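Local coordinates for bifunctional GH43-CE protein (Bacteroides eggerthii, PDB 6MLY) that probably acts as a family 43 xylan beta-xylosidase and also carries a carbohydrate esterase domain, at residues N83-Y91 and R358-K367; F401-G409 and V420-P429. All blocks are in the same frame, centred on the assembly; numbering follows the deposited sequence.

Contact 1: residues N83-Y91 and R358-K367; sequences NLDDGKNTY and RMETSFTQAK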
loop_
_atom_site.group_PDB
_atom_site.type_symbol
_atom_site.label_atom_id
_atom_site.label_comp_id
_atom_site.label_asym_id
_atom_site.label_seq_id
_atom_site.Cartn_x
_atom_site.Cartn_y
_atom_site.Cartn_z
ATOM N N ASN A 83 -23.221 9.896 -11.534
ATOM C CA ASN A 83 -23.793 8.531 -11.602
ATOM C C ASN A 83 -22.829 7.516 -12.239
ATOM O O ASN A 83 -23.214 6.365 -12.417
ATOM C CB ASN A 83 -25.099 8.502 -12.404
ATOM C CG ASN A 83 -26.288 9.069 -11.658
ATOM O OD1 ASN A 83 -26.303 9.111 -10.430
ATOM N ND2 ASN A 83 -27.300 9.488 -12.396
ATOM N N LEU A 84 -21.602 7.929 -12.585
ATOM C CA LEU A 84 -20.628 7.088 -13.325
ATOM C C LEU A 84 -21.291 6.471 -14.567
ATOM O O LEU A 84 -21.201 5.260 -14.787
ATOM C CB LEU A 84 -20.073 5.982 -12.415
ATOM C CG LEU A 84 -19.148 6.428 -11.284
ATOM C CD1 LEU A 84 -18.803 5.254 -10.385
ATOM C CD2 LEU A 84 -17.878 7.070 -11.817
ATOM N N ASP A 85 -21.950 7.310 -15.371
ATOM C CA ASP A 85 -22.586 6.877 -16.616
ATOM C C ASP A 85 -21.778 7.423 -17.800
ATOM O O ASP A 85 -21.108 8.455 -17.680
ATOM C CB ASP A 85 -24.050 7.328 -16.692
ATOM C CG ASP A 85 -25.005 6.584 -15.771
ATOM O OD1 ASP A 85 -24.536 5.713 -15.009
ATOM O OD2 ASP A 85 -26.220 6.875 -15.833
ATOM N N ASP A 86 -21.835 6.694 -18.926
ATOM C CA ASP A 86 -21.287 7.112 -20.226
ATOM C C ASP A 86 -19.777 7.371 -20.111
ATOM O O ASP A 86 -19.259 8.283 -20.757
ATOM C CB ASP A 86 -21.999 8.364 -20.759
ATOM C CG ASP A 86 -23.515 8.347 -20.619
ATOM O OD1 ASP A 86 -24.125 7.316 -20.949
ATOM O OD2 ASP A 86 -24.079 9.372 -20.172
ATOM N N GLY A 87 -19.081 6.575 -19.292
ATOM C CA GLY A 87 -17.670 6.810 -19.007
ATOM C C GLY A 87 -17.410 8.266 -18.655
ATOM O O GLY A 87 -16.719 8.983 -19.383
ATOM N N LYS A 88 -18.022 8.710 -17.554
ATOM C CA LYS A 88 -17.791 10.018 -16.959
ATOM C C LYS A 88 -17.690 9.846 -15.441
ATOM O O LYS A 88 -18.268 8.916 -14.879
ATOM C CB LYS A 88 -18.926 10.989 -17.294
ATOM C CG LYS A 88 -19.056 11.369 -18.762
ATOM C CD LYS A 88 -20.374 12.045 -19.089
ATOM C CE LYS A 88 -20.518 12.409 -20.551
ATOM N NZ LYS A 88 -21.881 12.907 -20.853
ATOM N N ASN A 89 -16.969 10.767 -14.794
ATOM C CA ASN A 89 -16.748 10.738 -13.355
ATOM C C ASN A 89 -16.721 12.176 -12.833
ATOM O O ASN A 89 -16.880 13.122 -13.601
ATOM C CB ASN A 89 -15.458 9.990 -13.007
ATOM C CG ASN A 89 -14.274 10.466 -13.821
ATOM O OD1 ASN A 89 -14.064 10.005 -14.942
ATOM N ND2 ASN A 89 -13.501 11.388 -13.268
ATOM N N THR A 90 -16.541 12.313 -11.518
ATOM C CA THR A 90 -16.277 13.593 -10.886
ATOM C C THR A 90 -15.333 13.357 -9.700
ATOM O O THR A 90 -15.427 14.023 -8.669
ATOM C CB THR A 90 -17.591 14.321 -10.554
ATOM O OG1 THR A 90 -17.307 15.704 -10.334
ATOM C CG2 THR A 90 -18.317 13.751 -9.353
ATOM N N TYR A 91 -14.399 12.417 -9.871
ATOM C CA TYR A 91 -13.354 12.172 -8.891
ATOM C C TYR A 91 -12.626 13.493 -8.610
ATOM O O TYR A 91 -12.365 14.272 -9.530
ATOM C CB TYR A 91 -12.357 11.118 -9.386
ATOM C CG TYR A 91 -12.843 9.690 -9.382
ATOM C CD1 TYR A 91 -12.928 8.960 -8.206
ATOM C CD2 TYR A 91 -13.171 9.044 -10.565
ATOM C CE1 TYR A 91 -13.350 7.638 -8.203
ATOM C CE2 TYR A 91 -13.590 7.723 -10.581
ATOM C CZ TYR A 91 -13.679 7.014 -9.396
ATOM O OH TYR A 91 -14.094 5.714 -9.405
ATOM N N ARG A 358 -23.845 -3.899 -15.125
ATOM C CA ARG A 358 -23.240 -3.275 -16.305
ATOM C C ARG A 358 -21.834 -3.856 -16.524
ATOM O O ARG A 358 -21.126 -4.169 -15.559
ATOM C CB ARG A 358 -23.214 -1.757 -16.090
ATOM C CG ARG A 358 -22.648 -0.949 -17.250
ATOM C CD ARG A 358 -21.858 0.265 -16.786
ATOM N NE ARG A 358 -22.702 1.368 -16.343
ATOM C CZ ARG A 358 -22.283 2.405 -15.617
ATOM N NH1 ARG A 358 -21.079 2.398 -15.068
ATOM N NH2 ARG A 358 -23.074 3.449 -15.443
ATOM N N MET A 359 -21.446 -4.002 -17.800
ATOM C CA MET A 359 -20.092 -4.430 -18.199
ATOM C C MET A 359 -19.168 -3.206 -18.205
ATOM O O MET A 359 -19.510 -2.173 -18.783
ATOM C CB MET A 359 -20.092 -5.055 -19.598
ATOM C CG MET A 359 -21.020 -6.244 -19.736
ATOM S SD MET A 359 -21.370 -6.667 -21.462
ATOM C CE MET A 359 -19.724 -7.029 -22.073
ATOM N N GLU A 360 -17.996 -3.333 -17.576
ATOM C CA GLU A 360 -17.070 -2.215 -17.401
ATOM C C GLU A 360 -15.777 -2.473 -18.188
ATOM O O GLU A 360 -15.419 -3.623 -18.455
ATOM C CB GLU A 360 -16.776 -2.012 -15.913
ATOM C CG GLU A 360 -18.024 -1.828 -15.059
ATOM C CD GLU A 360 -18.736 -0.483 -15.162
ATOM O OE1 GLU A 360 -18.341 0.351 -16.013
ATOM O OE2 GLU A 360 -19.694 -0.268 -14.382
ATOM N N THR A 361 -15.099 -1.381 -18.569
ATOM C CA THR A 361 -13.753 -1.404 -19.164
ATOM C C THR A 361 -12.717 -0.871 -18.164
ATOM O O THR A 361 -11.517 -0.996 -18.384
ATOM C CB THR A 361 -13.677 -0.537 -20.429
ATOM O OG1 THR A 361 -14.962 -0.505 -21.051
ATOM C CG2 THR A 361 -12.633 -1.030 -21.407
ATOM N N SER A 362 -13.207 -0.246 -17.088
ATOM C CA SER A 362 -12.397 0.426 -16.086
ATOM C C SER A 362 -12.921 0.049 -14.697
ATOM O O SER A 362 -14.137 -0.062 -14.497
ATOM C CB SER A 362 -12.425 1.925 -16.295
ATOM O OG SER A 362 -11.674 2.603 -15.297
ATOM N N PHE A 363 -11.996 -0.141 -13.751
ATOM C CA PHE A 363 -12.341 -0.359 -12.352
ATOM C C PHE A 363 -13.014 0.899 -11.774
ATOM O O PHE A 363 -13.953 0.782 -10.984
ATOM C CB PHE A 363 -11.098 -0.759 -11.551
ATOM C CG PHE A 363 -11.344 -1.046 -10.090
ATOM C CD1 PHE A 363 -12.471 -1.745 -9.679
ATOM C CD2 PHE A 363 -10.435 -0.637 -9.125
ATOM C CE1 PHE A 363 -12.685 -2.019 -8.337
ATOM C CE2 PHE A 363 -10.653 -0.906 -7.782
ATOM C CZ PHE A 363 -11.776 -1.599 -7.392
ATOM N N THR A 364 -12.557 2.090 -12.190
ATOM C CA THR A 364 -12.980 3.358 -11.576
ATOM C C THR A 364 -14.309 3.845 -12.176
ATOM O O THR A 364 -14.870 4.846 -11.703
ATOM C CB THR A 364 -11.889 4.435 -11.676
ATOM O OG1 THR A 364 -11.846 4.948 -13.009
ATOM C CG2 THR A 364 -10.527 3.925 -11.258
ATOM N N GLN A 365 -14.809 3.143 -13.204
ATOM C CA GLN A 365 -16.146 3.395 -13.761
ATOM C C GLN A 365 -17.145 2.341 -13.252
ATOM O O GLN A 365 -18.289 2.299 -13.716
ATOM C CB GLN A 365 -16.096 3.420 -15.292
ATOM C CG GLN A 365 -15.220 4.526 -15.869
ATOM C CD GLN A 365 -15.630 5.907 -15.411
ATOM O OE1 GLN A 365 -14.838 6.640 -14.825
ATOM N NE2 GLN A 365 -16.880 6.269 -15.664
ATOM N N ALA A 366 -16.725 1.510 -12.287
ATOM C CA ALA A 366 -17.606 0.510 -11.680
ATOM C C ALA A 366 -18.492 1.173 -10.614
ATOM O O ALA A 366 -18.072 2.108 -9.907
ATOM C CB ALA A 366 -16.796 -0.623 -11.098
ATOM N N LYS A 367 -19.726 0.667 -10.512
ATOM C CA LYS A 367 -20.696 1.124 -9.538
ATOM C C LYS A 367 -20.665 0.198 -8.319
ATOM O O LYS A 367 -20.186 -0.932 -8.395
ATOM C CB LYS A 367 -22.093 1.157 -10.166
ATOM C CG LYS A 367 -22.251 2.123 -11.333
ATOM C CD LYS A 367 -23.661 2.194 -11.879
ATOM C CE LYS A 367 -24.612 2.983 -11.001
ATOM N NZ LYS A 367 -24.362 4.440 -11.078
#
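Arg358 reaches across to Leu84 and Asp85 with one guanidinium nitrogen serving both. NH2 donates to Leu84 O at 2.7 Å and forms a salt bridge with Asp85 OD1, also 2.7 Å from NH2. The carboxylate and guanidinium planes stand 76° apart, and OD1 alone meets the edge, not the coplanar side-on pairing of two oxygens with two nitrogens. The second terminal nitrogen, NH1, adds a weak bond to Leu84 O and a salt bridge to Glu360 OE2, whose syn lone pair it uses at 3.1 Å. Lys367 CD sits above one guanidinium face, offset toward its rim, and the chain then bends at chi3 (75°) and chi4 to bring NZ within 2.6 Å of Asn83 O; NZ also bonds Asn337 O weakly. Gln365 curls at chi2 and sends NE2 to Lys88 O at 3.1 Å, from 62° above the carbonyl plane. Tyr91 OH donates to a lone pair of Thr364 O at 2.6 Å, with the ring edge-on to that carbonyl, and Asn335 ND2 also bonds the hydroxyl. Leu84 points into 358-367, CD1 toward Ala366 O and CD2 3.7 Å from Thr364 O. The family 43 and concanavalin A-like regions are thus joined mainly by side-chain donors bonded to backbone carbonyls, with the Asp85-Arg358 salt bridge added; where helix 80-83 ends, the carbonyls and the nearby Asp85 carboxylate would probably favour both cations.

Contact 2: residues F401-G409 and V420-P429; sequences FQRKYGQVG and VMVNGENETP
Val420 N donates to Gly409 O at 2.8 Å, and Gly409 N returns a bond to Val420 O at 2.9 Å, closing a hydrogen-bonded antiparallel pair. The N-to-C directions of the short segments 406-409 and 420-423 differ by 171°, close to antiparallel. Toward the other end, Gln407 N bonds Val422 O at 3.1 Å, whereas the reverse bond from Val422 N is weak. The pairing extends past the strands: Gly424 N reaches Tyr405 O at 3.0 Å.

Side chains divide between the faces. Gln407 and Val422 lie side by side and point the same way, OE1 coming 3.5 Å from Val422 CB, while NE2 of the amide has a weak bond to Tyr494 OH. Val408 and Met421 project to the other face, where both touch Phe459.

The Tyr405 side chain takes the crowded position between backbone N and carbonyl carbon (chi1 55°), which turns one ring face to Gly424 CA, 4.1 Å from CE2 and offset toward the rim. Its OH end then meets the Pro429 ring, 3.6 Å from CB. Lys404 is extended beyond CG, and its methylenes run alongside Glu425 O, with CD 3.2 Å away, on the way to a bond between NZ and Gln478 OE1. Glu425 N is held by Asn423 OD1 in an Asx turn; Asn423 ND2, which also bonds Asn473 OD1, donates to Glu425 OE2 from above the carboxylate plane, and that oxygen also accepts from Lys476 N.

Strands 406-411 and 418-423 form a beta hairpin inside the larger antiparallel sheet, flanked by strands 395-401 and 430-436. Val408 and Met421 face strands 456-462 and 469-476 of the second antiparallel sheet, the layered packing of a concanavalin A-like beta sandwich.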
loop_
_atom_site.group_PDB
_atom_site.type_symbol
_atom_site.label_atom_id
_atom_site.label_comp_id
_atom_site.label_asym_id
_atom_site.label_seq_id
_atom_site.Cartn_x
_atom_site.Cartn_y
_atom_site.Cartn_z
ATOM N N PHE A 401 -7.943 1.862 -2.647
ATOM C CA PHE A 401 -8.630 2.474 -3.779
ATOM C C PHE A 401 -8.262 3.956 -3.933
ATOM O O PHE A 401 -8.549 4.774 -3.060
ATOM C CB PHE A 401 -10.141 2.293 -3.621
ATOM C CG PHE A 401 -10.956 2.870 -4.749
ATOM C CD1 PHE A 401 -11.145 2.155 -5.923
ATOM C CD2 PHE A 401 -11.535 4.126 -4.636
ATOM C CE1 PHE A 401 -11.892 2.686 -6.962
ATOM C CE2 PHE A 401 -12.286 4.656 -5.674
ATOM C CZ PHE A 401 -12.465 3.936 -6.834
ATOM N N GLN A 402 -7.608 4.266 -5.059
ATOM C CA GLN A 402 -7.611 5.599 -5.665
ATOM C C GLN A 402 -7.364 5.446 -7.177
ATOM O O GLN A 402 -7.805 4.464 -7.768
ATOM C CB GLN A 402 -6.616 6.530 -4.970
ATOM C CG GLN A 402 -7.037 7.993 -5.054
ATOM C CD GLN A 402 -5.959 8.935 -4.585
ATOM O OE1 GLN A 402 -5.451 8.813 -3.475
ATOM N NE2 GLN A 402 -5.610 9.892 -5.426
ATOM N N ARG A 403 -6.698 6.423 -7.807
ATOM C CA ARG A 403 -6.370 6.362 -9.225
ATOM C C ARG A 403 -5.327 5.262 -9.427
ATOM O O ARG A 403 -5.489 4.400 -10.281
ATOM C CB ARG A 403 -5.825 7.703 -9.723
ATOM C CG ARG A 403 -5.354 7.693 -11.170
ATOM C CD ARG A 403 -4.496 8.904 -11.486
ATOM N NE ARG A 403 -4.333 9.111 -12.920
ATOM C CZ ARG A 403 -5.121 9.874 -13.675
ATOM N NH1 ARG A 403 -6.116 10.556 -13.129
ATOM N NH2 ARG A 403 -4.906 9.955 -14.976
ATOM N N LYS A 404 -4.264 5.341 -8.621
ATOM C CA LYS A 404 -3.239 4.326 -8.512
ATOM C C LYS A 404 -3.655 3.334 -7.423
ATOM O O LYS A 404 -3.187 3.415 -6.289
ATOM C CB LYS A 404 -1.895 4.994 -8.212
ATOM C CG LYS A 404 -1.456 5.995 -9.271
ATOM C CD LYS A 404 0.018 6.307 -9.247
ATOM C CE LYS A 404 0.445 7.159 -10.422
ATOM N NZ LYS A 404 1.866 7.561 -10.308
ATOM N N TYR A 405 -4.533 2.399 -7.805
ATOM C CA TYR A 405 -5.208 1.480 -6.883
ATOM C C TYR A 405 -4.456 0.149 -6.821
ATOM O O TYR A 405 -3.513 -0.066 -7.577
ATOM C CB TYR A 405 -6.655 1.232 -7.326
ATOM C CG TYR A 405 -6.813 0.746 -8.744
ATOM C CD1 TYR A 405 -7.151 1.624 -9.761
ATOM C CD2 TYR A 405 -6.627 -0.587 -9.080
ATOM C CE1 TYR A 405 -7.300 1.195 -11.069
ATOM C CE2 TYR A 405 -6.774 -1.033 -10.384
ATOM C CZ TYR A 405 -7.112 -0.138 -11.385
ATOM O OH TYR A 405 -7.264 -0.548 -12.678
ATOM N N GLY A 406 -4.915 -0.731 -5.922
ATOM C CA GLY A 406 -4.475 -2.119 -5.836
ATOM C C GLY A 406 -5.629 -3.034 -5.472
ATOM O O GLY A 406 -6.302 -2.800 -4.484
ATOM N N GLN A 407 -5.840 -4.083 -6.280
ATOM C CA GLN A 407 -6.941 -5.037 -6.110
ATOM C C GLN A 407 -6.405 -6.363 -5.565
ATOM O O GLN A 407 -5.209 -6.615 -5.600
ATOM C CB GLN A 407 -7.654 -5.279 -7.441
ATOM C CG GLN A 407 -8.366 -4.044 -7.974
ATOM C CD GLN A 407 -8.944 -4.251 -9.353
ATOM O OE1 GLN A 407 -8.242 -4.620 -10.297
ATOM N NE2 GLN A 407 -10.236 -3.985 -9.482
ATOM N N VAL A 408 -7.326 -7.176 -5.044
ATOM C CA VAL A 408 -7.116 -8.592 -4.764
ATOM C C VAL A 408 -8.499 -9.240 -4.648
ATOM O O VAL A 408 -9.299 -8.826 -3.799
ATOM C CB VAL A 408 -6.266 -8.832 -3.500
ATOM C CG1 VAL A 408 -6.951 -8.349 -2.230
ATOM C CG2 VAL A 408 -5.880 -10.296 -3.365
ATOM N N GLY A 409 -8.780 -10.227 -5.511
ATOM C CA GLY A 409 -10.126 -10.796 -5.629
ATOM C C GLY A 409 -10.183 -12.043 -6.495
ATOM O O GLY A 409 -9.179 -12.480 -7.060
ATOM N N VAL A 420 -6.573 -13.461 -7.642
ATOM C CA VAL A 420 -5.753 -12.556 -8.454
ATOM C C VAL A 420 -5.467 -11.272 -7.657
ATOM O O VAL A 420 -6.309 -10.806 -6.897
ATOM C CB VAL A 420 -6.456 -12.250 -9.795
ATOM C CG1 VAL A 420 -5.817 -11.083 -10.533
ATOM C CG2 VAL A 420 -6.523 -13.473 -10.697
ATOM N N MET A 421 -4.249 -10.738 -7.828
ATOM C CA MET A 421 -3.906 -9.370 -7.473
ATOM C C MET A 421 -3.649 -8.582 -8.758
ATOM O O MET A 421 -3.057 -9.096 -9.698
ATOM C CB MET A 421 -2.642 -9.276 -6.612
ATOM C CG MET A 421 -1.970 -7.912 -6.742
ATOM S SD MET A 421 -0.587 -7.610 -5.627
ATOM C CE MET A 421 -0.672 -5.820 -5.521
ATOM N N VAL A 422 -4.066 -7.314 -8.750
ATOM C CA VAL A 422 -3.734 -6.347 -9.780
ATOM C C VAL A 422 -3.023 -5.167 -9.103
ATOM O O VAL A 422 -3.331 -4.822 -7.955
ATOM C CB VAL A 422 -4.996 -5.902 -10.547
ATOM C CG1 VAL A 422 -4.700 -4.798 -11.551
ATOM C CG2 VAL A 422 -5.685 -7.073 -11.235
ATOM N N ASN A 423 -2.065 -4.565 -9.821
ATOM C CA ASN A 423 -1.386 -3.342 -9.391
ATOM C C ASN A 423 -1.588 -2.263 -10.464
ATOM O O ASN A 423 -0.996 -2.336 -11.540
ATOM C CB ASN A 423 0.096 -3.587 -9.100
ATOM C CG ASN A 423 0.831 -2.343 -8.650
ATOM O OD1 ASN A 423 0.829 -1.332 -9.347
ATOM N ND2 ASN A 423 1.479 -2.415 -7.497
ATOM N N GLY A 424 -2.411 -1.256 -10.134
ATOM C CA GLY A 424 -2.790 -0.176 -11.052
ATOM C C GLY A 424 -2.013 1.115 -10.825
ATOM O O GLY A 424 -2.500 2.184 -11.190
ATOM N N GLU A 425 -0.809 1.019 -10.240
ATOM C CA GLU A 425 0.099 2.162 -10.065
ATOM C C GLU A 425 0.291 2.881 -11.403
ATOM O O GLU A 425 0.047 4.081 -11.507
ATOM C CB GLU A 425 1.470 1.723 -9.548
ATOM C CG GLU A 425 1.506 1.481 -8.054
ATOM C CD GLU A 425 2.897 1.218 -7.504
ATOM O OE1 GLU A 425 3.830 1.962 -7.872
ATOM O OE2 GLU A 425 3.040 0.270 -6.708
ATOM N N ASN A 426 0.743 2.122 -12.409
ATOM C CA ASN A 426 0.957 2.613 -13.772
ATOM C C ASN A 426 -0.398 2.666 -14.496
ATOM O O ASN A 426 -1.413 2.201 -13.960
ATOM C CB ASN A 426 1.999 1.760 -14.508
ATOM C CG ASN A 426 3.417 2.028 -14.046
ATOM O OD1 ASN A 426 4.044 2.996 -14.476
ATOM N ND2 ASN A 426 3.939 1.168 -13.188
ATOM N N GLU A 427 -0.395 3.226 -15.715
ATOM C CA GLU A 427 -1.625 3.574 -16.454
ATOM C C GLU A 427 -2.469 2.311 -16.672
ATOM O O GLU A 427 -3.629 2.262 -16.258
ATOM C CB GLU A 427 -1.327 4.245 -17.800
ATOM C CG GLU A 427 -0.262 5.328 -17.747
ATOM C CD GLU A 427 1.112 4.887 -18.229
ATOM O OE1 GLU A 427 1.520 3.740 -17.920
ATOM O OE2 GLU A 427 1.767 5.687 -18.922
ATOM N N THR A 428 -1.875 1.303 -17.322
ATOM C CA THR A 428 -2.537 0.024 -17.551
ATOM C C THR A 428 -2.453 -0.811 -16.275
ATOM O O THR A 428 -1.393 -0.886 -15.651
ATOM C CB THR A 428 -1.934 -0.718 -18.751
ATOM O OG1 THR A 428 -0.532 -0.890 -18.533
ATOM C CG2 THR A 428 -2.155 0.008 -20.059
ATOM N N PRO A 429 -3.568 -1.435 -15.829
ATOM C CA PRO A 429 -3.523 -2.378 -14.712
ATOM C C PRO A 429 -2.689 -3.626 -15.055
ATOM O O PRO A 429 -2.590 -4.022 -16.223
ATOM C CB PRO A 429 -4.998 -2.720 -14.430
ATOM C CG PRO A 429 -5.746 -2.338 -15.695
ATOM C CD PRO A 429 -4.933 -1.236 -16.344
#

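How the contacts relate
Contact 1 is partly buried and joins two family regions, whereas contact 2 is buried and lies within the concanavalin A-like region alone. Their chemistry follows: charged and polar side chains bond loop carbonyls and one another in contact 1, while contact 2 rests on backbone pairing between strands, with mostly apolar side chains, and a few polar ones such as Gln407 and Asn423, on the sheet faces. The centres are 15 Å apart, yet the two touch. Phe363, from the turn in 358-367, packs against Gln407, Phe401 and Tyr405, meeting the last edge-to-face. Tyr91 likewise reaches Phe401, its OH 3.5 Å from Phe401 CZ. The loop carrying half of contact 1 therefore rests on the sheet region that carries contact 2.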